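Local atomic coordinates of amino acid adenylation domain-containing protein (Bacillus stratosphericus LAMA 585, PDB entry 6ULY), a protein that probably activates a branched alpha-keto acid as its acyl adenylate for nonribosomal depsipeptide synthesis, being the adenylation domain of a keto acid-selecting module. Residues P329-S343 against T381-R393. Sequence-based numbering, arbitrary orientation.
With QA7 (5'-O-{(S)-hydroxy[(4-methyl-2-oxopentanoyl)oxy]phosphoryl}adenosine), chain C.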
# COMPACT_ATOMS: atom_id res chain seq x y z
N PRO A 329 -8.16 -8.16 -27.87
CA PRO A 329 -7.98 -7.99 -26.43
C PRO A 329 -6.68 -8.63 -25.97
O PRO A 329 -6.25 -9.66 -26.50
CB PRO A 329 -9.20 -8.68 -25.83
CG PRO A 329 -10.23 -8.64 -26.91
CD PRO A 329 -9.48 -8.72 -28.20
N ALA A 330 -6.04 -8.00 -24.99
CA ALA A 330 -4.77 -8.50 -24.47
C ALA A 330 -4.63 -8.09 -23.01
O ALA A 330 -5.22 -7.11 -22.56
CB ALA A 330 -3.59 -7.98 -25.28
N PHE A 331 -3.84 -8.87 -22.27
CA PHE A 331 -3.54 -8.58 -20.88
C PHE A 331 -2.05 -8.77 -20.63
O PHE A 331 -1.41 -9.63 -21.23
CB PHE A 331 -4.34 -9.48 -19.92
CG PHE A 331 -3.62 -9.80 -18.64
CD1 PHE A 331 -3.61 -8.90 -17.59
CD2 PHE A 331 -2.93 -11.00 -18.50
CE1 PHE A 331 -2.93 -9.19 -16.42
CE2 PHE A 331 -2.26 -11.29 -17.33
CZ PHE A 331 -2.26 -10.39 -16.29
N GLY A 332 -1.52 -7.96 -19.73
CA GLY A 332 -0.13 -8.11 -19.33
C GLY A 332 0.18 -7.21 -18.16
O GLY A 332 -0.70 -6.51 -17.63
N MET A 333 1.44 -7.24 -17.75
CA MET A 333 1.90 -6.42 -16.64
C MET A 333 3.34 -6.02 -16.92
O MET A 333 4.08 -6.72 -17.61
CB MET A 333 1.83 -7.16 -15.29
CG MET A 333 0.53 -7.91 -15.03
SD MET A 333 0.56 -8.85 -13.48
CE MET A 333 0.76 -7.52 -12.30
N SER A 334 3.74 -4.88 -16.35
CA SER A 334 5.13 -4.47 -16.47
C SER A 334 6.06 -5.56 -15.93
O SER A 334 7.14 -5.79 -16.48
CB SER A 334 5.35 -3.15 -15.73
OG SER A 334 5.24 -3.34 -14.33
N GLU A 335 5.63 -6.25 -14.87
CA GLU A 335 6.47 -7.28 -14.25
C GLU A 335 6.70 -8.48 -15.16
O GLU A 335 7.63 -9.26 -14.91
CB GLU A 335 5.84 -7.77 -12.94
CG GLU A 335 5.85 -6.75 -11.82
CD GLU A 335 4.60 -5.88 -11.80
OE1 GLU A 335 3.95 -5.74 -12.86
OE2 GLU A 335 4.28 -5.35 -10.73
N ILE A 336 5.88 -8.65 -16.20
CA ILE A 336 6.02 -9.79 -17.11
C ILE A 336 6.25 -9.28 -18.53
O ILE A 336 5.94 -9.97 -19.51
CB ILE A 336 4.80 -10.72 -17.02
CG1 ILE A 336 3.51 -9.96 -17.35
CG2 ILE A 336 4.68 -11.33 -15.61
CD1 ILE A 336 2.26 -10.79 -17.23
N SER A 337 6.80 -8.06 -18.65
CA SER A 337 7.27 -7.50 -19.92
C SER A 337 6.14 -7.21 -20.90
O SER A 337 6.34 -7.30 -22.12
CB SER A 337 8.30 -8.42 -20.58
OG SER A 337 9.44 -8.59 -19.75
N SER A 338 4.97 -6.83 -20.39
CA SER A 338 3.81 -6.41 -21.18
C SER A 338 2.89 -7.60 -21.44
O SER A 338 2.68 -8.42 -20.54
CB SER A 338 4.24 -5.70 -22.48
OG SER A 338 4.49 -6.59 -23.57
N ALA A 339 2.31 -7.69 -22.64
CA ALA A 339 1.22 -8.64 -22.85
C ALA A 339 1.73 -10.08 -22.87
O ALA A 339 2.82 -10.37 -23.36
CB ALA A 339 0.51 -8.33 -24.16
N VAL A 340 0.91 -10.98 -22.31
CA VAL A 340 1.19 -12.41 -22.33
C VAL A 340 0.02 -13.22 -22.85
O VAL A 340 0.15 -14.44 -23.02
CB VAL A 340 1.62 -12.91 -20.94
CG1 VAL A 340 2.93 -12.26 -20.52
CG2 VAL A 340 0.53 -12.64 -19.90
N VAL A 341 -1.12 -12.59 -23.12
CA VAL A 341 -2.27 -13.25 -23.74
C VAL A 341 -2.83 -12.32 -24.81
O VAL A 341 -2.86 -11.10 -24.64
CB VAL A 341 -3.37 -13.60 -22.72
CG1 VAL A 341 -2.92 -14.74 -21.82
CG2 VAL A 341 -3.75 -12.38 -21.89
N PHE A 342 -3.28 -12.91 -25.92
CA PHE A 342 -3.92 -12.18 -27.01
C PHE A 342 -5.13 -12.97 -27.48
O PHE A 342 -5.04 -14.18 -27.69
CB PHE A 342 -2.96 -11.96 -28.18
CG PHE A 342 -1.85 -10.99 -27.90
CD1 PHE A 342 -2.02 -9.63 -28.10
CD2 PHE A 342 -0.62 -11.44 -27.46
CE1 PHE A 342 -1.00 -8.74 -27.85
CE2 PHE A 342 0.41 -10.56 -27.20
CZ PHE A 342 0.22 -9.21 -27.40
N SER A 343 -6.26 -12.28 -27.65
CA SER A 343 -7.49 -12.88 -28.14
C SER A 343 -7.70 -12.50 -29.60
O SER A 343 -7.68 -11.31 -29.95
CB SER A 343 -8.69 -12.44 -27.31
OG SER A 343 -9.91 -12.86 -27.89
N THR A 381 -14.88 -10.19 -21.64
CA THR A 381 -14.13 -10.30 -22.88
C THR A 381 -12.98 -11.28 -22.68
O THR A 381 -12.11 -11.05 -21.84
CB THR A 381 -13.61 -8.94 -23.33
OG1 THR A 381 -14.70 -8.03 -23.47
CG2 THR A 381 -12.85 -9.07 -24.65
N GLU A 382 -12.97 -12.36 -23.46
CA GLU A 382 -11.85 -13.29 -23.43
C GLU A 382 -10.57 -12.58 -23.86
O GLU A 382 -10.58 -11.76 -24.78
CB GLU A 382 -12.12 -14.48 -24.34
CG GLU A 382 -13.23 -15.40 -23.86
CD GLU A 382 -13.37 -16.65 -24.72
OE1 GLU A 382 -14.06 -16.59 -25.76
OE2 GLU A 382 -12.78 -17.68 -24.36
N LEU A 383 -9.48 -12.88 -23.17
CA LEU A 383 -8.18 -12.29 -23.47
C LEU A 383 -7.24 -13.26 -24.17
O LEU A 383 -6.12 -12.87 -24.51
CB LEU A 383 -7.55 -11.74 -22.19
CG LEU A 383 -8.43 -10.74 -21.44
CD1 LEU A 383 -7.71 -10.15 -20.23
CD2 LEU A 383 -8.92 -9.61 -22.35
N GLY A 384 -7.67 -14.50 -24.39
CA GLY A 384 -6.98 -15.39 -25.31
C GLY A 384 -6.00 -16.32 -24.62
O GLY A 384 -5.84 -16.34 -23.40
N LYS A 385 -5.33 -17.10 -25.46
CA LYS A 385 -4.37 -18.08 -25.00
C LYS A 385 -3.04 -17.41 -24.67
O LYS A 385 -2.71 -16.36 -25.22
CB LYS A 385 -4.14 -19.15 -26.06
CG LYS A 385 -5.34 -20.01 -26.35
CD LYS A 385 -4.95 -21.31 -27.04
CE LYS A 385 -6.16 -22.22 -27.24
NZ LYS A 385 -7.21 -21.57 -28.08
N PRO A 386 -2.25 -18.01 -23.78
CA PRO A 386 -0.92 -17.47 -23.50
C PRO A 386 -0.05 -17.48 -24.75
O PRO A 386 -0.19 -18.35 -25.61
CB PRO A 386 -0.36 -18.41 -22.43
CG PRO A 386 -1.53 -19.18 -21.91
CD PRO A 386 -2.52 -19.25 -23.02
N ILE A 387 0.85 -16.51 -24.83
CA ILE A 387 1.83 -16.49 -25.91
C ILE A 387 2.79 -17.65 -25.69
O ILE A 387 2.86 -18.19 -24.57
CB ILE A 387 2.57 -15.15 -25.98
CG1 ILE A 387 3.31 -14.86 -24.68
CG2 ILE A 387 1.59 -14.02 -26.31
CD1 ILE A 387 4.17 -13.60 -24.74
N PRO A 388 3.54 -18.07 -26.71
CA PRO A 388 4.54 -19.12 -26.49
C PRO A 388 5.46 -18.78 -25.32
O PRO A 388 5.86 -17.63 -25.14
CB PRO A 388 5.31 -19.16 -27.82
CG PRO A 388 4.32 -18.69 -28.82
CD PRO A 388 3.43 -17.69 -28.12
N GLY A 389 5.77 -19.80 -24.53
CA GLY A 389 6.67 -19.68 -23.40
C GLY A 389 5.99 -19.40 -22.08
O GLY A 389 6.61 -19.61 -21.03
N ILE A 390 4.74 -18.96 -22.09
CA ILE A 390 4.04 -18.55 -20.88
C ILE A 390 3.10 -19.66 -20.45
O ILE A 390 2.43 -20.29 -21.28
CB ILE A 390 3.25 -17.24 -21.12
CG1 ILE A 390 4.20 -16.07 -21.43
CG2 ILE A 390 2.38 -16.93 -19.92
CD1 ILE A 390 4.94 -15.54 -20.23
N THR A 391 3.06 -19.92 -19.15
CA THR A 391 2.04 -20.76 -18.54
C THR A 391 1.22 -19.90 -17.59
O THR A 391 1.78 -19.14 -16.80
CB THR A 391 2.66 -21.95 -17.79
OG1 THR A 391 3.62 -22.61 -18.62
CG2 THR A 391 1.57 -22.94 -17.43
N ILE A 392 -0.10 -20.02 -17.68
CA ILE A 392 -1.01 -19.34 -16.78
C ILE A 392 -1.74 -20.40 -15.97
O ILE A 392 -2.03 -21.49 -16.47
CB ILE A 392 -2.01 -18.45 -17.53
CG1 ILE A 392 -1.27 -17.55 -18.52
CG2 ILE A 392 -2.84 -17.64 -16.54
CD1 ILE A 392 -2.17 -16.64 -19.29
N ARG A 393 -2.03 -20.08 -14.71
CA ARG A 393 -2.88 -20.93 -13.90
C ARG A 393 -3.75 -20.06 -13.01
O ARG A 393 -3.44 -18.89 -12.75
CB ARG A 393 -2.06 -21.93 -13.05
CG ARG A 393 -1.35 -21.33 -11.85
CD ARG A 393 -0.75 -22.42 -10.96
NE ARG A 393 -0.13 -21.88 -9.76
CZ ARG A 393 0.47 -22.62 -8.83
NH1 ARG A 393 0.53 -23.94 -8.96
NH2 ARG A 393 1.01 -22.04 -7.77
C01 QA7 C . -1.49 -5.51 -22.77
C02 QA7 C . -0.73 -4.41 -22.14
C03 QA7 C . 0.70 -4.43 -22.61
C04 QA7 C . -0.98 -4.55 -20.67
C05 QA7 C . 0.16 -4.32 -19.73
C06 QA7 C . -0.01 -3.38 -18.59
C10 QA7 C . -0.91 -4.20 -15.34
C11 QA7 C . -2.17 -4.35 -14.79
C12 QA7 C . -2.52 -5.89 -14.69
C13 QA7 C . -3.74 -5.92 -14.77
C14 QA7 C . -4.21 -4.61 -15.64
C16 QA7 C . -3.85 -5.12 -17.94
C18 QA7 C . -5.77 -5.81 -18.55
C19 QA7 C . -6.92 -6.28 -19.18
C21 QA7 C . -8.05 -6.11 -17.26
C23 QA7 C . -5.85 -5.50 -17.26
N15 QA7 C . -4.64 -5.05 -16.91
N17 QA7 C . -4.52 -5.58 -18.95
N20 QA7 C . -8.01 -6.42 -18.51
N22 QA7 C . -7.03 -5.66 -16.63
N24 QA7 C . -6.86 -6.63 -20.53
O07 QA7 C . 0.93 -3.22 -17.64
O09 QA7 C . -0.53 -2.87 -15.41
O25 QA7 C . -3.22 -3.84 -15.72
O26 QA7 C . -4.45 -5.74 -13.52
O27 QA7 C . -1.98 -6.63 -13.50
O28 QA7 C . 0.99 -1.14 -16.44
O29 QA7 C . 1.85 -2.94 -15.43
O30 QA7 C . -0.97 -2.78 -18.53
O31 QA7 C . 1.13 -4.90 -19.87
P08 QA7 C . 0.77 -2.52 -16.22
O HOH W 1 -2.61 -15.65 -27.75
O HOH W 2 -12.05 -11.91 -26.98
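L383 meets the hairpin of 329-343 with both of its methyls. CD1 lies 3.4 Å from F331 CB, and CD2 packs on P329 CB. Its CG is anti to the carbonyl carbon (chi1 -56°), and the extended chi2 carries CD1 on toward the adenine amine, N24 of QA7. That amine donates to A330 O. The F331 ring turns an edge to the ligand, with V341 CG2 also near its plane. Just past the end of strand 329-333, S334 N donates a hydrogen bond to the phosphate oxygen O29 of QA7.

Strand 338-342 carries a classic beta bulge, with V340 and V341 together opposite F331. This hairpin belongs to the large mixed sheet of the AMP-binding fold (ANL clan), and the short, weakly bonded strand 385-386 lies antiparallel at its edge. I387 N donates a direct hydrogen bond to V340 O, 2.8 Å long. Water 1 bridges F342 O and K385 O. Water 2 joins S343 OG to E382 O.

G384 CA makes a CA-H...O contact with F342 O at 3.3 Å. V341 CG1 presses tightly on I392 CD1, 3.3 Å away, with the two side chains nearly perpendicular. V340 CG1 touches I390 CD1, also at about a right angle. I387 has CG1 wedged between its backbone N and carbonyl carbon (chi1 60°). CG2 then meets the edge of the F342 ring, 3.6 Å from CD2, while CD1 lies 3.8 Å from A339 O in van der Waals contact. Helix 193-207 touches both F342 and I387.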